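PDB 3ZPL: putative marr-family transcriptional repressor from Streptomyces coelicolor, which binds DNA as a dimer through winged-helix domains and is probably a transcriptional repressor of the MarR family. Local coordinates for residues V57-L62 against R128-H133; P69-R74 against E121-L126. One frame throughout, in Å; residues are numbered along the deposited sequence.

Helix 120-142 serves both contacts: in contact 1 its residues 128-133 receive a tyrosine from helix 56-66, and in contact 2 its preceding turns, 121-126, carry a tyrosine that meets an arginine ahead of strand 72-74. Since 69-74 follows 57-62 and 121-126 precedes 128-133, contact 2 is nested within the loop that contact 1 closes. The centres lie about 11 Å apart, and the two meet directly where Leu62 CB packs 3.6 Å from Leu126 CD1. Contact 1 is buried and contact 2 lies at the surface. Each has a residue facing DNA: Tyr58 meets the backbone of chain D, and Arg74 packs on a phosphate.

Contact 1 of 2, residues V57-L62 against R128-H133; sequences VYYGLL and RTAPGH. With nucleotides of chain D.
Tyr59 and Ala130 mark the nearest backbone approach, 9.4 Å between their CA atoms, of two helical segments whose axes stay 12.4 Å apart with their directions at 123°. Tyr59 covers this distance: with CG anti to its backbone N (chi1 -174°), the ring reaches out until its OH lies against Ala130, 3.3 Å from CB. Thr129 approaches the ring edge in its plane, OG1 standing 3.3 Å from Tyr59 CE1, while that hydroxyl is hydrogen-bonded to Val125 O of its own helix. At the other edge carbon, Tyr59 CE2 sits 3.8 Å from His133 CD2, and the two rings meet obliquely, planes 49° apart. His133 is itself fixed by a hydrogen bond from ND1 to Gln47 OE1, and Leu48 of helix 24-52 touches both side chains. The preceding tyrosine leaves the helix in another direction, toward DNA. Tyr58 OH gives a weak hydrogen bond of 3.3 Å to OP2 of DC13 of chain D, which lies near the ring plane, and also approaches C3' of DT12 of chain D at 3.5 Å. The Tyr58 side chain also touches Ala92 and Arg95 of helix 86-98. A phenylalanine in place of Tyr58 has no hydroxyl and would probably leave OP2 of DC13 of chain D without this weak bond. Neighbouring tyrosines thus face different partners, Tyr58 the DNA backbone and Tyr59 the long helix 120-142, an arrangement belonging to the junction between the winged-helix DNA-binding domain and the helical dimerisation region of MarR proteins.

Contact 2 of 2, residues P69-R74 against E121-L126; sequences PRRRLR and EGYEVL
With its chain extended from CG to NE, Arg71 carries its guanidinium across to Tyr123, whose ring, swung to the trans side of the backbone N (chi1 -164°), presents a face to it. The flat groups stack in a cation-pi contact, their planes 28° apart and Arg71 CZ 3.7 Å from the centroid of the Tyr123 ring. Arg71 NH2 sits over the middle of the ring face, with CE1 of Tyr123 3.2 Å away, whereas Arg71 NE lies beyond the rim near the CD1-CE1 bond, 3.5 Å from Tyr123 CD1. The positive group therefore rests on the ring's pi cloud, and a long, weak ion pair from NH1 to Asp120 may add to the attraction. On the arginine's own segment, Arg72 NE donates a nearly straight hydrogen bond of 3.2 Å to Arg70 O, reaching it from above the carbonyl plane and linking the side chain of Arg72 to the backbone two residues before it. The stack bridges the turn before strand 72-74 and the first turns of helix 120-142; backbone bonding of Arg71 to Leu118 and packing of Tyr123 on that same leucine join both partners to strand 114-118.

Contact 1 of 2, residues V57-L62 against R128-H133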
loop_
_atom_site.group_PDB
_atom_site.type_symbol
_atom_site.label_atom_id
_atom_site.label_comp_id
_atom_site.label_asym_id
_atom_site.label_seq_id
_atom_site.Cartn_x
_atom_site.Cartn_y
_atom_site.Cartn_z
ATOM N N VAL A 57 9.817 -1.553 -0.140
ATOM C CA VAL A 57 10.092 -0.714 1.022
ATOM C C VAL A 57 11.584 -0.693 1.325
ATOM O O VAL A 57 12.153 0.372 1.581
ATOM C CB VAL A 57 9.343 -1.189 2.280
ATOM C CG1 VAL A 57 9.473 -0.147 3.381
ATOM C CG2 VAL A 57 7.878 -1.461 1.960
ATOM N N TYR A 58 12.206 -1.869 1.272
ATOM C CA TYR A 58 13.650 -2.004 1.454
ATOM C C TYR A 58 14.427 -1.154 0.435
ATOM O O TYR A 58 15.241 -0.316 0.803
ATOM C CB TYR A 58 14.052 -3.472 1.329
ATOM C CG TYR A 58 13.656 -4.359 2.515
ATOM C CD1 TYR A 58 12.648 -3.999 3.404
ATOM C CD2 TYR A 58 14.255 -5.576 2.699
ATOM C CE1 TYR A 58 12.275 -4.823 4.458
ATOM C CE2 TYR A 58 13.880 -6.403 3.740
ATOM C CZ TYR A 58 12.895 -6.015 4.626
ATOM O OH TYR A 58 12.566 -6.857 5.666
ATOM N N TYR A 59 14.182 -1.377 -0.848
ATOM C CA TYR A 59 14.790 -0.565 -1.907
ATOM C C TYR A 59 14.742 0.923 -1.571
ATOM O O TYR A 59 15.745 1.639 -1.747
ATOM C CB TYR A 59 14.083 -0.820 -3.232
ATOM C CG TYR A 59 14.704 -0.146 -4.421
ATOM C CD1 TYR A 59 15.727 -0.756 -5.134
ATOM C CD2 TYR A 59 14.252 1.092 -4.855
ATOM C CE1 TYR A 59 16.294 -0.153 -6.249
ATOM C CE2 TYR A 59 14.806 1.709 -5.968
ATOM C CZ TYR A 59 15.833 1.078 -6.657
ATOM O OH TYR A 59 16.387 1.680 -7.751
ATOM N N GLY A 60 13.591 1.392 -1.088
ATOM C CA GLY A 60 13.433 2.791 -0.652
ATOM C C GLY A 60 14.441 3.211 0.417
ATOM O O GLY A 60 14.942 4.340 0.403
ATOM N N LEU A 61 14.738 2.299 1.346
ATOM C CA LEU A 61 15.683 2.592 2.409
ATOM C C LEU A 61 17.064 2.830 1.808
ATOM O O LEU A 61 17.732 3.807 2.139
ATOM C CB LEU A 61 15.725 1.459 3.424
ATOM C CG LEU A 61 14.403 1.073 4.092
ATOM C CD1 LEU A 61 14.589 -0.100 5.052
ATOM C CD2 LEU A 61 13.787 2.250 4.835
ATOM N N LEU A 62 17.469 1.979 0.869
ATOM C CA LEU A 62 18.748 2.165 0.187
ATOM C C LEU A 62 18.806 3.478 -0.557
ATOM O O LEU A 62 19.805 4.172 -0.521
ATOM C CB LEU A 62 19.002 1.040 -0.793
ATOM C CG LEU A 62 18.986 -0.374 -0.229
ATOM C CD1 LEU A 62 19.682 -1.293 -1.211
ATOM C CD2 LEU A 62 19.647 -0.453 1.137
ATOM N N ARG A 128 22.797 -0.704 -10.652
ATOM C CA ARG A 128 22.356 -1.791 -11.510
ATOM C C ARG A 128 20.836 -1.772 -11.757
ATOM O O ARG A 128 20.402 -1.949 -12.897
ATOM C CB ARG A 128 22.806 -3.146 -10.942
ATOM N N THR A 129 20.031 -1.514 -10.721
ATOM C CA THR A 129 18.583 -1.752 -10.812
ATOM C C THR A 129 17.699 -0.526 -11.051
ATOM O O THR A 129 16.645 -0.634 -11.694
ATOM C CB THR A 129 18.086 -2.441 -9.551
ATOM O OG1 THR A 129 18.297 -1.579 -8.433
ATOM C CG2 THR A 129 18.832 -3.752 -9.341
ATOM N N ALA A 130 18.098 0.631 -10.526
ATOM C CA ALA A 130 17.289 1.853 -10.645
ATOM C C ALA A 130 16.625 2.075 -12.004
ATOM O O ALA A 130 15.409 2.258 -12.060
ATOM C CB ALA A 130 18.090 3.078 -10.241
ATOM N N PRO A 131 17.399 2.069 -13.103
ATOM C CA PRO A 131 16.789 2.208 -14.434
ATOM C C PRO A 131 15.573 1.303 -14.659
ATOM O O PRO A 131 14.558 1.767 -15.163
ATOM C CB PRO A 131 17.923 1.815 -15.403
ATOM C CG PRO A 131 19.172 1.714 -14.589
ATOM C CD PRO A 131 18.868 2.102 -13.171
ATOM N N GLY A 132 15.683 0.024 -14.301
ATOM C CA GLY A 132 14.539 -0.884 -14.341
ATOM C C GLY A 132 13.392 -0.342 -13.504
ATOM O O GLY A 132 12.291 -0.140 -14.005
ATOM N N HIS A 133 13.661 -0.067 -12.230
ATOM C CA HIS A 133 12.623 0.417 -11.333
ATOM C C HIS A 133 12.003 1.730 -11.805
ATOM O O HIS A 133 10.798 1.948 -11.634
ATOM C CB HIS A 133 13.151 0.599 -9.906
ATOM C CG HIS A 133 12.128 1.169 -8.967
ATOM N ND1 HIS A 133 11.018 0.457 -8.563
ATOM C CD2 HIS A 133 12.022 2.391 -8.397
ATOM C CE1 HIS A 133 10.284 1.210 -7.768
ATOM N NE2 HIS A 133 10.869 2.388 -7.651
ATOM P P DC D 13 8.402 -5.635 5.774
ATOM O OP1 DC D 13 7.839 -4.575 4.897
ATOM O OP2 DC D 13 9.719 -5.434 6.414
ATOM O "O5'" DC D 13 7.240 -5.954 6.818
ATOM C "C5'" DC D 13 5.859 -5.942 6.372
ATOM C "C4'" DC D 13 4.931 -6.044 7.557
ATOM O "O4'" DC D 13 5.264 -7.248 8.294
ATOM C "C3'" DC D 13 5.079 -4.881 8.541
ATOM O "O3'" DC D 13 3.802 -4.314 8.877
ATOM C "C2'" DC D 13 5.847 -5.494 9.705
ATOM C "C1'" DC D 13 5.399 -6.942 9.670
ATOM N N1 DC D 13 6.322 -7.926 10.271
ATOM C C2 DC D 13 5.799 -8.906 11.117
ATOM O O2 DC D 13 4.586 -8.915 11.340
ATOM N N3 DC D 13 6.632 -9.806 11.687
ATOM C C4 DC D 13 7.937 -9.772 11.412
ATOM N N4 DC D 13 8.722 -10.696 11.977
ATOM C C5 DC D 13 8.496 -8.800 10.528
ATOM C C6 DC D 13 7.662 -7.893 10.000
ATOM P P DT D 12 12.360 -10.687 3.356
ATOM O OP1 DT D 12 12.751 -9.894 2.151
ATOM O OP2 DT D 12 13.330 -11.014 4.440
ATOM O "O5'" DT D 12 11.158 -9.970 4.115
ATOM C "C5'" DT D 12 9.999 -9.586 3.385
ATOM C "C4'" DT D 12 8.922 -9.193 4.360
ATOM O "O4'" DT D 12 8.593 -10.313 5.208
ATOM C "C3'" DT D 12 9.308 -8.047 5.299
ATOM O "O3'" DT D 12 8.462 -6.960 4.927
ATOM C "C2'" DT D 12 9.084 -8.612 6.694
ATOM C "C1'" DT D 12 8.174 -9.796 6.450
ATOM N N1 DT D 12 8.262 -10.884 7.447
ATOM C C2 DT D 12 7.133 -11.215 8.167
ATOM O O2 DT D 12 6.059 -10.659 8.015
ATOM N N3 DT D 12 7.310 -12.231 9.075
ATOM C C4 DT D 12 8.474 -12.932 9.324
ATOM O O4 DT D 12 8.474 -13.843 10.147
ATOM C C5 DT D 12 9.618 -12.530 8.534
ATOM C C7 DT D 12 10.925 -13.226 8.740
ATOM C C6 DT D 12 9.459 -11.534 7.654
#

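Contact 2 of 2, residues P69-R74 against E121-L126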
loop_
_atom_site.group_PDB
_atom_site.type_symbol
_atom_site.label_atom_id
_atom_site.label_comp_id
_atom_site.label_asym_id
_atom_site.label_seq_id
_atom_site.Cartn_x
_atom_site.Cartn_y
_atom_site.Cartn_z
ATOM N N PRO A 69 23.859 12.546 3.317
ATOM C CA PRO A 69 25.273 12.871 3.506
ATOM C C PRO A 69 25.998 11.666 4.061
ATOM O O PRO A 69 25.471 10.963 4.921
ATOM C CB PRO A 69 25.250 14.022 4.524
ATOM C CG PRO A 69 23.892 14.618 4.399
ATOM C CD PRO A 69 22.976 13.469 4.057
ATOM N N ARG A 70 27.190 11.410 3.542
ATOM C CA ARG A 70 28.010 10.253 3.935
ATOM C C ARG A 70 27.275 8.907 3.830
ATOM O O ARG A 70 27.665 7.925 4.468
ATOM C CB ARG A 70 28.590 10.475 5.333
ATOM C CG ARG A 70 29.524 11.677 5.429
ATOM C CD ARG A 70 30.083 11.807 6.829
ATOM N NE ARG A 70 30.894 10.644 7.172
ATOM C CZ ARG A 70 31.336 10.362 8.395
ATOM N NH1 ARG A 70 31.052 11.158 9.426
ATOM N NH2 ARG A 70 32.072 9.268 8.589
ATOM N N ARG A 71 26.233 8.867 2.996
ATOM C CA ARG A 71 25.445 7.654 2.730
ATOM C C ARG A 71 24.921 6.978 3.990
ATOM O O ARG A 71 24.774 5.758 4.052
ATOM C CB ARG A 71 26.262 6.685 1.868
ATOM C CG ARG A 71 26.125 6.950 0.383
ATOM C CD ARG A 71 27.267 6.266 -0.345
ATOM N NE ARG A 71 27.416 6.477 -1.790
ATOM C CZ ARG A 71 28.315 5.822 -2.520
ATOM N NH1 ARG A 71 29.123 4.941 -1.935
ATOM N NH2 ARG A 71 28.410 6.041 -3.825
ATOM N N ARG A 72 24.633 7.790 4.999
ATOM C CA ARG A 72 24.227 7.276 6.296
ATOM C C ARG A 72 23.104 8.101 6.862
ATOM O O ARG A 72 22.898 9.244 6.477
ATOM C CB ARG A 72 25.416 7.257 7.263
ATOM C CG ARG A 72 25.828 8.634 7.786
ATOM C CD ARG A 72 27.177 8.569 8.478
ATOM N NE ARG A 72 28.139 7.940 7.596
ATOM C CZ ARG A 72 29.189 7.216 7.997
ATOM N NH1 ARG A 72 29.435 7.028 9.297
ATOM N NH2 ARG A 72 30.006 6.682 7.087
ATOM N N LEU A 73 22.419 7.521 7.837
ATOM C CA LEU A 73 21.276 8.145 8.474
ATOM C C LEU A 73 21.014 7.375 9.766
ATOM O O LEU A 73 21.150 6.153 9.805
ATOM C CB LEU A 73 20.074 8.020 7.535
ATOM C CG LEU A 73 19.187 9.236 7.249
ATOM C CD1 LEU A 73 19.982 10.482 6.885
ATOM C CD2 LEU A 73 18.221 8.886 6.131
ATOM N N ARG A 74 20.646 8.070 10.831
ATOM C CA ARG A 74 20.320 7.381 12.083
ATOM C C ARG A 74 18.990 6.684 11.959
ATOM O O ARG A 74 18.115 7.153 11.250
ATOM C CB ARG A 74 20.332 8.349 13.266
ATOM C CG ARG A 74 21.764 8.570 13.725
ATOM C CD ARG A 74 21.845 9.635 14.794
ATOM N NE ARG A 74 21.073 9.288 15.977
ATOM C CZ ARG A 74 21.497 9.384 17.234
ATOM N NH1 ARG A 74 22.736 9.828 17.541
ATOM N NH2 ARG A 74 20.662 9.031 18.213
ATOM N N GLU A 121 28.766 -2.147 -2.162
ATOM C CA GLU A 121 27.994 -3.141 -2.905
ATOM C C GLU A 121 26.518 -2.780 -2.974
ATOM O O GLU A 121 25.853 -3.045 -3.983
ATOM C CB GLU A 121 28.155 -4.505 -2.253
ATOM C CG GLU A 121 28.121 -5.695 -3.200
ATOM C CD GLU A 121 29.068 -5.587 -4.378
ATOM O OE1 GLU A 121 28.831 -4.714 -5.215
ATOM O OE2 GLU A 121 30.036 -6.370 -4.487
ATOM N N GLY A 122 26.002 -2.161 -1.906
ATOM C CA GLY A 122 24.624 -1.696 -1.865
ATOM C C GLY A 122 24.417 -0.628 -2.916
ATOM O O GLY A 122 23.448 -0.676 -3.675
ATOM N N TYR A 123 25.324 0.336 -2.953
ATOM C CA TYR A 123 25.307 1.347 -3.996
ATOM C C TYR A 123 25.354 0.736 -5.390
ATOM O O TYR A 123 24.762 1.278 -6.324
ATOM C CB TYR A 123 26.485 2.299 -3.832
ATOM C CG TYR A 123 26.350 3.577 -4.620
ATOM C CD1 TYR A 123 25.547 4.618 -4.153
ATOM C CD2 TYR A 123 27.031 3.760 -5.821
ATOM C CE1 TYR A 123 25.414 5.801 -4.872
ATOM C CE2 TYR A 123 26.918 4.944 -6.541
ATOM C CZ TYR A 123 26.103 5.959 -6.065
ATOM O OH TYR A 123 25.993 7.131 -6.778
ATOM N N GLU A 124 26.078 -0.371 -5.548
ATOM C CA GLU A 124 26.169 -1.023 -6.851
ATOM C C GLU A 124 24.862 -1.688 -7.262
ATOM O O GLU A 124 24.579 -1.793 -8.453
ATOM C CB GLU A 124 27.337 -2.016 -6.916
ATOM C CG GLU A 124 28.568 -1.439 -7.605
ATOM N N VAL A 125 24.061 -2.116 -6.286
ATOM C CA VAL A 125 22.727 -2.663 -6.578
ATOM C C VAL A 125 21.749 -1.575 -7.032
ATOM O O VAL A 125 20.876 -1.822 -7.866
ATOM C CB VAL A 125 22.137 -3.405 -5.380
ATOM C CG1 VAL A 125 20.740 -3.871 -5.672
ATOM C CG2 VAL A 125 22.976 -4.615 -5.052
ATOM N N LEU A 126 21.899 -0.369 -6.503
ATOM C CA LEU A 126 21.060 0.736 -6.957
ATOM C C LEU A 126 21.410 1.086 -8.389
ATOM O O LEU A 126 20.528 1.187 -9.237
ATOM C CB LEU A 126 21.228 1.970 -6.083
ATOM C CG LEU A 126 20.336 1.983 -4.853
ATOM C CD1 LEU A 126 20.770 0.885 -3.907
ATOM C CD2 LEU A 126 20.415 3.320 -4.154
#